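Local coordinates for positive phenol-degradative gene regulator (Ralstonia sp. E2, PDB 5FRY), which senses phenols through this sensory domain and activates transcription of phenol-degradation genes, probably as an ATP-binding, enhancer-binding regulator, at residues 72-78 against 156-161; 94-98 against 161-165; 121-125 against 166-172; 130-136 against 150-155. All blocks are in the same frame, centred on the assembly; numbering follows the deposited sequence.

Contact 1: residues 72-78 against 156-161; sequences FHSGVRD and GYATGY. With ERH (3,4-dimethylphenol), chain D.
Gly75 and Gly160 mark the close crossing of two helices, 60-84 and 152-166, whose short segments approach to 6.5 Å between axes at a crossing angle of -39°. With no side chain on either glycine, each backbone can press into an aromatic ring of the other helix, and glycine-on-ring contacts occur in both directions across this close helix crossing. Gly75 CA sits over a face of the Tyr157 ring, 3.7 Å from its centroid, in a CH-pi contact displaced toward the ring's rim. Gly160 CA does the same to Phe72, again 3.7 Å from the ring centroid, while the methyl of Thr159 meets the Phe72 edge in plane. The backbones are near enough for CA-H...O contacts as well: Phe72 CA lies 3.2 Å from Gly156 O, and Tyr161 CA 3.3 Å from Gly75 O.

Tyr157 holds its CG anti to the backbone N (chi1 179°), which places one face of the ring against Gly75 CA and brings its hydroxyl to Asp78. The CD1 edge of the ring, across from the CD2/CE2 edge beside Ser74 and Asp78, faces the pocket, where Tyr157 CD1 approaches C06 of the bound dimethylphenol to 3.6 Å. Asp78 is also hydrogen-bonded through OD1 to His43 of the second subunit, so the one carboxylate links pocket residue Tyr157 to that subunit. The carboxylate plane is turned 67° from the Tyr157 ring, with OD2 in the ring plane at its edge, and Tyr157 OH donates to the anti lone pair of Asp78 OD2 over 2.7 Å.

Contact 2: residues 94-98 against 161-165; sequences MLEMG and YTSAL. With ERH (3,4-dimethylphenol), chain D.
Tyr161 spans from helix 152-166 to residues 94-98, where two short helices meet, and every part of its side chain has a neighbour. Its CB starts beside the ligand, 3.4 Å from methyl C09 of the dimethylphenol, and CD1 lies 3.3 Å from the same methyl. With CG anti to the backbone N (chi1 179°), the ring extends from the helix to Gly98, whose CA stands over one face at 3.5 Å from the centroid, a CH-pi contact shifted toward the rim. CE1 passes Leu95 O at 3.6 Å. Helices 91-95 and 97-104 follow one another here, and Tyr161 reaches in between them, so that a wall residue of the phenol pocket is fixed at its far end by backbone. There its OH donates to Met94 O over 2.6 Å, with a C=O...donor angle of 157° and the hydroxyl tilted 22° from the carbonyl plane. Met94 O also accepts from Met97 N, so two donors grip the one carbonyl. CB of Met97 packs 3.3 Å from the Tyr161 hydroxyl oxygen. One turn further along the helix, Leu165 crosses Leu95 at about a right angle and sets its CD2 3.6 Å from Leu95 CA, while its other methyl, CD1, touches Met94 CB.

Contact 3: residues 121-125 against 166-172; sequences AGVYH and MGKTILY
The hydroxyl of Tyr172 is held by two side chains: Tyr124 OH lies 2.8 Å from Tyr172 OH in a hydrogen bond that either could donate, and Thr162 of helix 152-166 supplies a second hydrogen bond. The two tyrosine side chains cross at about a right angle, Tyr124 bringing its oxygen to the edge of the Tyr172 ring, near its plane. Behind the hydroxyls, Tyr124 CE2 comes within 4.1 Å of Tyr172 CZ.

Tyr124 carries its CG anti to the backbone N (chi1 -176°), which extends the ring across Ile170. The branched side chain meets it at two points, Ile170 CG2 at 3.6 Å from Tyr124 CD2 and Ile170 CD1 at 3.8 Å from Tyr124 CB. Met166, the last helical residue before Gly167 turns the chain with positive phi, bends toward the start of strand 123-131. Its SD is oblique to the Tyr124 ring in a long Met-aromatic contact, 5.5 Å from the centroid, and its CE lies against the backbone, 3.7 Å from Val123 O. At the exposed end, the end of the Lys168 chain passes Gly122, with NZ 3.8 Å from Gly122 CA.

A G1 beta bulge, formed by Gly122 and Val123 opposite Asn118, lies at the turn of the hairpin 109-118/123-131; from there the contact runs inward to Tyr172, part of the wall of the dimethylphenol pocket.

Contact 4: residues 130-136 against 150-155; sequences WEDSFEG and VCWMQI. With ZN (zinc ion), chain C; ERH (3,4-dimethylphenol), chain D.
Val150 meets the first turn of helix 134-143, its CG2 lying 3.9 Å from Gly136 CA. Cys151, the N-cap of helix 152-166 and the centre of an inverse gamma turn, directs SG to the zinc ion at 2.2 Å; Glu174, Cys177 and Cys185 complete this site of the V4R domain. At Trp152 the helix begins, and its first turn faces Glu135. With CG anti to the backbone N (chi1 -166°), the extended Glu135 chain presents its carboxylate to the N-H groups of Met153 and Gln154. Met153 N donates to Glu135 OE2 over 2.9 Å, nearly straight at 170°, and Gln154 N to Glu135 OE1 over 3.0 Å, each carboxylate oxygen accepting through its syn lone pair. The helix start and Arg51, which forms a salt bridge with OE2, would probably both stabilise the negative charge. Met153 also sets its CE at the edge of the Phe134 ring.

Gln154 bonds in the reverse direction as well: its OE1 accepts from Glu135 N at 3.2 Å, while NE2 stands over a face of the Trp130 indole, 3.3 Å from Trp130 CE3, with amide and ring planes 80° apart. Ile155 then packs CD1 against Trp130 CH2 at 3.6 Å. On its pyrrole side the same indole makes a weak hydrogen bond from NE1 to O01 of the dimethylphenol, at 3.4 Å. The start of helix 152-166 is thus lodged between helix 134-143 and the end of strand 123-131, with helix 60-84 against Trp152 and Met153 and strands 170-176 and 185-191 against Ile155.

In the fold
Helix 152-166 runs through all four contacts, its start in contact 4, its middle in contact 1, its later turns in contact 2 and its last residue in contact 3. Contacts 1, 2 and 4 are buried and touch the ligand; contact 3 is partly exposed, and only its Tyr172 end lines the pocket. Contacts 1 and 2 share Tyr161 and join helix to helix through glycine and aromatic packing. Contact 4 is richer in polar bonds and is the only one that includes a zinc ligand. Contacts 3 and 4 both reach the four-stranded sheet, their centres about 21 Å apart. Contacts 1 and 4 also meet the second subunit.

Contact 1: residues 72-78 against 156-161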
# COMPACT_ATOMS: atom_id res chain seq x y z
N PHE A 72 -6.23 10.14 -4.33
CA PHE A 72 -6.39 10.90 -5.59
C PHE A 72 -5.42 10.41 -6.69
O PHE A 72 -5.83 10.11 -7.80
CB PHE A 72 -6.21 12.39 -5.32
CG PHE A 72 -6.60 13.29 -6.49
CD1 PHE A 72 -5.73 13.51 -7.54
CD2 PHE A 72 -7.85 13.89 -6.53
CE1 PHE A 72 -6.10 14.33 -8.60
CE2 PHE A 72 -8.22 14.70 -7.57
CZ PHE A 72 -7.34 14.92 -8.62
N HIS A 73 -4.15 10.27 -6.35
CA HIS A 73 -3.18 9.74 -7.30
C HIS A 73 -3.62 8.38 -7.81
O HIS A 73 -3.55 8.14 -9.00
CB HIS A 73 -1.80 9.71 -6.66
CG HIS A 73 -1.25 11.10 -6.45
ND1 HIS A 73 -0.78 11.55 -5.24
CD2 HIS A 73 -1.19 12.15 -7.29
CE1 HIS A 73 -0.40 12.81 -5.35
NE2 HIS A 73 -0.64 13.20 -6.59
N SER A 74 -4.07 7.50 -6.91
CA SER A 74 -4.55 6.18 -7.31
C SER A 74 -5.75 6.23 -8.28
O SER A 74 -5.76 5.53 -9.30
CB SER A 74 -4.92 5.36 -6.07
OG SER A 74 -3.77 4.78 -5.51
N GLY A 75 -6.76 7.04 -7.96
CA GLY A 75 -7.99 7.10 -8.77
C GLY A 75 -7.72 7.66 -10.17
O GLY A 75 -8.29 7.18 -11.14
N VAL A 76 -6.84 8.64 -10.24
CA VAL A 76 -6.41 9.20 -11.52
C VAL A 76 -5.71 8.16 -12.40
O VAL A 76 -5.92 8.12 -13.61
CB VAL A 76 -5.49 10.43 -11.34
CG1 VAL A 76 -4.85 10.84 -12.72
CG2 VAL A 76 -6.30 11.61 -10.77
N ARG A 77 -4.84 7.34 -11.81
CA ARG A 77 -4.17 6.34 -12.62
C ARG A 77 -5.14 5.27 -13.13
O ARG A 77 -4.98 4.77 -14.25
CB ARG A 77 -3.03 5.67 -11.85
CG ARG A 77 -1.88 6.59 -11.49
CD ARG A 77 -1.35 7.36 -12.69
NE ARG A 77 0.01 7.82 -12.43
CZ ARG A 77 0.82 8.36 -13.34
NH1 ARG A 77 0.41 8.52 -14.59
NH2 ARG A 77 2.04 8.74 -12.98
N ASP A 78 -6.15 4.92 -12.33
CA ASP A 78 -7.12 3.90 -12.72
C ASP A 78 -8.09 4.42 -13.80
O ASP A 78 -8.52 3.67 -14.69
CB ASP A 78 -7.89 3.38 -11.49
CG ASP A 78 -7.05 2.44 -10.64
OD1 ASP A 78 -5.92 2.10 -11.05
OD2 ASP A 78 -7.50 2.05 -9.56
N GLY A 156 -10.42 10.31 -1.61
CA GLY A 156 -9.49 10.88 -2.57
C GLY A 156 -9.55 10.14 -3.89
O GLY A 156 -9.53 10.75 -4.98
N TYR A 157 -9.66 8.83 -3.79
CA TYR A 157 -9.71 7.95 -4.94
C TYR A 157 -10.94 8.24 -5.79
O TYR A 157 -10.82 8.41 -7.02
CB TYR A 157 -9.66 6.50 -4.50
CG TYR A 157 -9.74 5.52 -5.65
CD1 TYR A 157 -10.94 5.32 -6.34
CD2 TYR A 157 -8.60 4.83 -6.07
CE1 TYR A 157 -11.02 4.45 -7.40
CE2 TYR A 157 -8.67 3.94 -7.13
CZ TYR A 157 -9.89 3.75 -7.78
OH TYR A 157 -9.99 2.86 -8.83
N ALA A 158 -12.11 8.31 -5.15
CA ALA A 158 -13.38 8.61 -5.84
C ALA A 158 -13.30 9.94 -6.56
O ALA A 158 -13.70 10.06 -7.72
CB ALA A 158 -14.55 8.61 -4.88
N THR A 159 -12.80 10.95 -5.86
CA THR A 159 -12.62 12.27 -6.42
C THR A 159 -11.71 12.25 -7.65
O THR A 159 -12.07 12.77 -8.73
CB THR A 159 -12.05 13.22 -5.34
OG1 THR A 159 -12.96 13.27 -4.24
CG2 THR A 159 -11.84 14.61 -5.88
N GLY A 160 -10.55 11.61 -7.50
CA GLY A 160 -9.50 11.63 -8.51
C GLY A 160 -9.94 10.94 -9.77
O GLY A 160 -9.80 11.48 -10.86
N TYR A 161 -10.52 9.75 -9.60
CA TYR A 161 -11.01 8.94 -10.71
C TYR A 161 -12.12 9.66 -11.46
O TYR A 161 -12.05 9.82 -12.66
CB TYR A 161 -11.51 7.59 -10.21
CG TYR A 161 -12.07 6.71 -11.32
CD1 TYR A 161 -13.36 6.90 -11.81
CD2 TYR A 161 -11.30 5.70 -11.88
CE1 TYR A 161 -13.87 6.11 -12.83
CE2 TYR A 161 -11.80 4.90 -12.89
CZ TYR A 161 -13.09 5.11 -13.36
OH TYR A 161 -13.58 4.31 -14.37
O01 ERH D . -14.69 3.76 -4.55
C02 ERH D . -17.31 5.78 -6.40
C03 ERH D . -15.11 6.00 -7.53
C04 ERH D . -16.59 6.31 -7.41
C05 ERH D . -16.63 4.87 -5.38
C06 ERH D . -14.51 5.20 -6.63
C07 ERH D . -15.32 4.60 -5.49
C08 ERH D . -18.78 6.08 -6.27
C09 ERH D . -14.31 6.60 -8.66

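Contact 2: residues 94-98 against 161-165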
# COMPACT_ATOMS: atom_id res chain seq x y z
N MET A 94 -18.27 3.57 -18.13
CA MET A 94 -16.97 4.16 -17.85
C MET A 94 -16.82 4.45 -16.35
O MET A 94 -15.83 4.07 -15.72
CB MET A 94 -16.78 5.45 -18.65
CG MET A 94 -16.85 5.26 -20.15
SD MET A 94 -15.66 4.04 -20.75
CE MET A 94 -14.15 4.61 -19.95
N LEU A 95 -17.80 5.16 -15.81
CA LEU A 95 -17.83 5.50 -14.39
C LEU A 95 -17.73 4.25 -13.54
O LEU A 95 -16.94 4.18 -12.59
CB LEU A 95 -19.11 6.28 -14.07
CG LEU A 95 -19.40 6.75 -12.65
CD1 LEU A 95 -19.87 5.60 -11.75
CD2 LEU A 95 -18.19 7.44 -12.04
N GLU A 96 -18.52 3.24 -13.91
CA GLU A 96 -18.65 2.02 -13.12
C GLU A 96 -17.35 1.25 -12.99
O GLU A 96 -17.24 0.33 -12.17
CB GLU A 96 -19.75 1.12 -13.71
CG GLU A 96 -19.97 -0.17 -12.91
CD GLU A 96 -21.21 -0.94 -13.34
OE1 GLU A 96 -21.33 -1.27 -14.54
OE2 GLU A 96 -22.07 -1.23 -12.47
N MET A 97 -16.35 1.60 -13.80
CA MET A 97 -15.08 0.91 -13.72
C MET A 97 -14.33 1.36 -12.46
O MET A 97 -13.59 0.57 -11.87
CB MET A 97 -14.25 1.15 -14.98
CG MET A 97 -14.63 0.21 -16.13
SD MET A 97 -13.78 0.50 -17.72
CE MET A 97 -14.52 2.06 -18.19
N GLY A 98 -14.53 2.61 -12.06
CA GLY A 98 -14.02 3.14 -10.80
C GLY A 98 -14.32 2.23 -9.63
O GLY A 98 -13.40 1.60 -9.08
N TYR A 161 -10.52 9.75 -9.60
CA TYR A 161 -11.01 8.94 -10.71
C TYR A 161 -12.12 9.66 -11.46
O TYR A 161 -12.05 9.82 -12.66
CB TYR A 161 -11.51 7.59 -10.21
CG TYR A 161 -12.07 6.71 -11.32
CD1 TYR A 161 -13.36 6.90 -11.81
CD2 TYR A 161 -11.30 5.70 -11.88
CE1 TYR A 161 -13.87 6.11 -12.83
CE2 TYR A 161 -11.80 4.90 -12.89
CZ TYR A 161 -13.09 5.11 -13.36
OH TYR A 161 -13.58 4.31 -14.37
N THR A 162 -13.14 10.11 -10.72
CA THR A 162 -14.29 10.75 -11.37
C THR A 162 -13.85 12.02 -12.05
O THR A 162 -14.26 12.33 -13.17
CB THR A 162 -15.40 11.06 -10.37
OG1 THR A 162 -15.63 9.89 -9.56
CG2 THR A 162 -16.70 11.50 -11.11
N SER A 163 -13.02 12.78 -11.35
CA SER A 163 -12.50 14.02 -11.93
C SER A 163 -11.73 13.78 -13.22
O SER A 163 -11.90 14.52 -14.18
CB SER A 163 -11.61 14.75 -10.93
OG SER A 163 -12.40 15.26 -9.88
N ALA A 164 -10.89 12.74 -13.27
CA ALA A 164 -10.08 12.52 -14.47
C ALA A 164 -10.96 12.06 -15.62
O ALA A 164 -10.78 12.46 -16.79
CB ALA A 164 -8.99 11.50 -14.17
N LEU A 165 -11.96 11.27 -15.28
CA LEU A 165 -12.94 10.78 -16.22
C LEU A 165 -13.76 11.94 -16.80
O LEU A 165 -14.04 11.95 -17.99
CB LEU A 165 -13.84 9.73 -15.55
CG LEU A 165 -15.07 9.28 -16.34
CD1 LEU A 165 -14.66 8.49 -17.57
CD2 LEU A 165 -16.01 8.45 -15.46
O01 ERH D . -14.69 3.76 -4.55
C02 ERH D . -17.31 5.78 -6.40
C03 ERH D . -15.11 6.00 -7.53
C04 ERH D . -16.59 6.31 -7.41
C05 ERH D . -16.63 4.87 -5.38
C06 ERH D . -14.51 5.20 -6.63
C07 ERH D . -15.32 4.60 -5.49
C08 ERH D . -18.78 6.08 -6.27
C09 ERH D . -14.31 6.60 -8.66

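Contact 3: residues 121-125 against 166-172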
# COMPACT_ATOMS: atom_id res chain seq x y z
N ALA A 121 -21.36 16.80 -21.25
CA ALA A 121 -22.20 17.91 -20.81
C ALA A 121 -21.77 18.47 -19.46
O ALA A 121 -22.28 19.48 -19.00
CB ALA A 121 -23.68 17.47 -20.75
N GLY A 122 -20.84 17.77 -18.79
CA GLY A 122 -20.28 18.27 -17.56
C GLY A 122 -21.19 18.02 -16.38
O GLY A 122 -21.03 18.65 -15.33
N VAL A 123 -22.13 17.11 -16.54
CA VAL A 123 -23.08 16.77 -15.49
C VAL A 123 -22.63 15.55 -14.70
O VAL A 123 -22.31 14.52 -15.28
CB VAL A 123 -24.47 16.44 -16.04
CG1 VAL A 123 -25.47 16.38 -14.90
CG2 VAL A 123 -24.89 17.45 -17.05
N TYR A 124 -22.63 15.65 -13.38
CA TYR A 124 -22.39 14.45 -12.58
C TYR A 124 -23.06 14.54 -11.24
O TYR A 124 -22.84 15.49 -10.48
CB TYR A 124 -20.89 14.18 -12.37
CG TYR A 124 -20.67 12.87 -11.63
CD1 TYR A 124 -20.71 11.65 -12.30
CD2 TYR A 124 -20.48 12.85 -10.25
CE1 TYR A 124 -20.54 10.45 -11.64
CE2 TYR A 124 -20.31 11.65 -9.57
CZ TYR A 124 -20.34 10.45 -10.27
OH TYR A 124 -20.17 9.25 -9.61
N HIS A 125 -23.89 13.56 -10.94
CA HIS A 125 -24.41 13.42 -9.60
C HIS A 125 -24.37 11.96 -9.22
O HIS A 125 -24.98 11.11 -9.89
CB HIS A 125 -25.83 13.97 -9.50
CG HIS A 125 -26.31 14.13 -8.09
ND1 HIS A 125 -26.18 15.32 -7.40
CD2 HIS A 125 -26.91 13.26 -7.25
CE1 HIS A 125 -26.68 15.17 -6.18
NE2 HIS A 125 -27.14 13.94 -6.07
N MET A 166 -14.11 12.91 -15.95
CA MET A 166 -14.92 14.07 -16.39
C MET A 166 -14.11 15.24 -17.00
O MET A 166 -14.67 16.07 -17.71
CB MET A 166 -15.72 14.63 -15.21
CG MET A 166 -16.78 13.70 -14.60
SD MET A 166 -18.26 13.47 -15.61
CE MET A 166 -18.70 15.19 -15.97
N GLY A 167 -12.84 15.32 -16.71
CA GLY A 167 -12.07 16.47 -17.11
C GLY A 167 -12.57 17.68 -16.38
O GLY A 167 -12.50 18.75 -16.85
N LYS A 168 -13.05 17.45 -15.18
CA LYS A 168 -13.73 18.43 -14.38
C LYS A 168 -13.58 18.03 -12.91
O LYS A 168 -13.61 16.90 -12.59
CB LYS A 168 -15.17 18.38 -14.84
CG LYS A 168 -16.11 19.47 -14.47
CD LYS A 168 -16.42 20.27 -15.67
CE LYS A 168 -17.74 20.97 -15.61
NZ LYS A 168 -18.12 21.34 -16.99
N THR A 169 -13.37 18.98 -12.02
CA THR A 169 -13.15 18.66 -10.60
C THR A 169 -14.44 18.20 -9.97
O THR A 169 -15.32 18.99 -9.84
CB THR A 169 -12.59 19.89 -9.87
OG1 THR A 169 -11.27 20.06 -10.27
CG2 THR A 169 -12.62 19.72 -8.39
N ILE A 170 -14.54 16.93 -9.59
CA ILE A 170 -15.74 16.40 -8.98
C ILE A 170 -15.36 15.91 -7.60
O ILE A 170 -14.68 14.89 -7.50
CB ILE A 170 -16.36 15.24 -9.80
CG1 ILE A 170 -16.67 15.67 -11.24
CG2 ILE A 170 -17.64 14.76 -9.15
CD1 ILE A 170 -17.96 16.44 -11.40
N LEU A 171 -15.79 16.61 -6.54
CA LEU A 171 -15.45 16.23 -5.17
C LEU A 171 -16.47 15.27 -4.54
O LEU A 171 -17.66 15.31 -4.87
CB LEU A 171 -15.32 17.47 -4.28
CG LEU A 171 -14.42 18.60 -4.80
CD1 LEU A 171 -14.60 19.85 -3.96
CD2 LEU A 171 -12.96 18.20 -4.80
N TYR A 172 -15.98 14.41 -3.64
CA TYR A 172 -16.84 13.52 -2.88
C TYR A 172 -16.77 13.82 -1.39
O TYR A 172 -15.74 14.25 -0.86
CB TYR A 172 -16.46 12.06 -3.10
CG TYR A 172 -16.84 11.50 -4.44
CD1 TYR A 172 -16.11 11.83 -5.58
CD2 TYR A 172 -17.88 10.61 -4.57
CE1 TYR A 172 -16.44 11.30 -6.81
CE2 TYR A 172 -18.21 10.08 -5.79
CZ TYR A 172 -17.48 10.42 -6.91
OH TYR A 172 -17.83 9.88 -8.13

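Contact 4: residues 130-136 against 150-155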
# COMPACT_ATOMS: atom_id res chain seq x y z
N TRP A 130 -20.69 2.02 0.52
CA TRP A 130 -19.41 1.36 0.78
C TRP A 130 -19.56 0.32 1.87
O TRP A 130 -19.91 0.66 2.99
CB TRP A 130 -18.35 2.38 1.20
CG TRP A 130 -17.66 3.12 0.07
CD1 TRP A 130 -17.74 2.84 -1.26
CD2 TRP A 130 -16.82 4.27 0.19
NE1 TRP A 130 -16.98 3.75 -1.98
CE2 TRP A 130 -16.42 4.65 -1.11
CE3 TRP A 130 -16.37 5.03 1.28
CZ2 TRP A 130 -15.56 5.71 -1.34
CZ3 TRP A 130 -15.54 6.13 1.03
CH2 TRP A 130 -15.12 6.43 -0.27
N GLU A 131 -19.27 -0.94 1.56
CA GLU A 131 -19.27 -1.98 2.58
C GLU A 131 -17.88 -2.56 2.81
O GLU A 131 -17.11 -2.81 1.86
CB GLU A 131 -20.25 -3.09 2.20
CG GLU A 131 -21.68 -2.60 2.09
CD GLU A 131 -22.64 -3.70 1.68
OE1 GLU A 131 -23.12 -4.44 2.58
OE2 GLU A 131 -22.90 -3.85 0.47
N ASP A 132 -17.55 -2.76 4.09
CA ASP A 132 -16.28 -3.34 4.49
C ASP A 132 -15.12 -2.47 4.04
O ASP A 132 -14.09 -2.98 3.63
CB ASP A 132 -16.13 -4.75 3.91
CG ASP A 132 -17.16 -5.72 4.44
OD1 ASP A 132 -17.61 -5.55 5.60
OD2 ASP A 132 -17.53 -6.65 3.69
N SER A 133 -15.30 -1.15 4.12
CA SER A 133 -14.23 -0.24 3.77
C SER A 133 -13.04 -0.59 4.65
O SER A 133 -13.18 -0.75 5.86
CB SER A 133 -14.65 1.22 3.93
OG SER A 133 -14.50 1.64 5.27
N PHE A 134 -11.87 -0.74 4.05
CA PHE A 134 -10.71 -1.15 4.84
C PHE A 134 -10.26 -0.00 5.72
O PHE A 134 -9.77 -0.19 6.83
CB PHE A 134 -9.56 -1.58 3.94
CG PHE A 134 -8.62 -0.47 3.61
CD1 PHE A 134 -8.91 0.43 2.60
CD2 PHE A 134 -7.46 -0.28 4.36
CE1 PHE A 134 -8.06 1.47 2.31
CE2 PHE A 134 -6.60 0.77 4.08
CZ PHE A 134 -6.90 1.65 3.06
N GLU A 135 -10.42 1.22 5.23
CA GLU A 135 -9.79 2.36 5.86
C GLU A 135 -10.51 2.70 7.17
O GLU A 135 -9.87 3.05 8.18
CB GLU A 135 -9.79 3.55 4.89
CG GLU A 135 -8.88 4.65 5.33
CD GLU A 135 -8.77 5.71 4.26
OE1 GLU A 135 -9.54 5.61 3.29
OE2 GLU A 135 -7.95 6.64 4.43
N GLY A 136 -11.83 2.56 7.15
CA GLY A 136 -12.63 2.81 8.34
C GLY A 136 -12.35 1.73 9.38
O GLY A 136 -12.23 2.00 10.57
N VAL A 150 -13.68 9.10 8.16
CA VAL A 150 -12.27 8.73 8.21
C VAL A 150 -11.75 8.00 6.96
O VAL A 150 -10.55 7.76 6.86
CB VAL A 150 -11.99 7.80 9.44
CG1 VAL A 150 -12.27 8.53 10.74
CG2 VAL A 150 -12.81 6.55 9.35
N CYS A 151 -12.62 7.64 6.01
CA CYS A 151 -12.12 6.94 4.81
C CYS A 151 -11.50 7.90 3.77
O CYS A 151 -11.95 7.99 2.64
CB CYS A 151 -13.25 6.11 4.19
SG CYS A 151 -13.85 4.86 5.36
N TRP A 152 -10.42 8.56 4.19
CA TRP A 152 -9.72 9.60 3.46
C TRP A 152 -9.16 9.22 2.08
O TRP A 152 -9.42 9.92 1.09
CB TRP A 152 -8.58 10.15 4.33
CG TRP A 152 -9.03 10.58 5.70
CD1 TRP A 152 -10.28 11.01 6.05
CD2 TRP A 152 -8.25 10.59 6.90
NE1 TRP A 152 -10.31 11.31 7.40
CE2 TRP A 152 -9.08 11.05 7.94
CE3 TRP A 152 -6.92 10.26 7.19
CZ2 TRP A 152 -8.62 11.19 9.25
CZ3 TRP A 152 -6.47 10.40 8.49
CH2 TRP A 152 -7.32 10.86 9.50
N MET A 153 -8.34 8.16 2.03
CA MET A 153 -7.79 7.66 0.77
C MET A 153 -8.87 7.11 -0.12
O MET A 153 -8.75 7.20 -1.34
CB MET A 153 -6.74 6.56 1.03
CG MET A 153 -5.82 6.23 -0.15
SD MET A 153 -4.79 4.79 0.30
CE MET A 153 -4.80 4.94 2.05
N GLN A 154 -9.92 6.51 0.47
CA GLN A 154 -11.01 6.00 -0.34
C GLN A 154 -11.73 7.14 -1.02
O GLN A 154 -12.10 7.04 -2.19
CB GLN A 154 -12.00 5.21 0.49
CG GLN A 154 -11.43 3.84 0.87
CD GLN A 154 -12.28 3.10 1.85
OE1 GLN A 154 -11.80 2.21 2.55
NE2 GLN A 154 -13.58 3.45 1.91
N ILE A 155 -11.93 8.23 -0.28
CA ILE A 155 -12.56 9.44 -0.84
C ILE A 155 -11.70 10.12 -1.91
O ILE A 155 -12.20 10.47 -2.98
CB ILE A 155 -12.87 10.48 0.26
CG1 ILE A 155 -14.10 10.05 1.06
CG2 ILE A 155 -13.04 11.87 -0.34
CD1 ILE A 155 -15.37 10.03 0.23
ZN ZN C . -15.92 5.52 5.74
O01 ERH D . -14.69 3.76 -4.55
C02 ERH D . -17.31 5.78 -6.40
C03 ERH D . -15.11 6.00 -7.53
C04 ERH D . -16.59 6.31 -7.41
C05 ERH D . -16.63 4.87 -5.38
C06 ERH D . -14.51 5.20 -6.63
C07 ERH D . -15.32 4.60 -5.49
C08 ERH D . -18.78 6.08 -6.27
C09 ERH D . -14.31 6.60 -8.66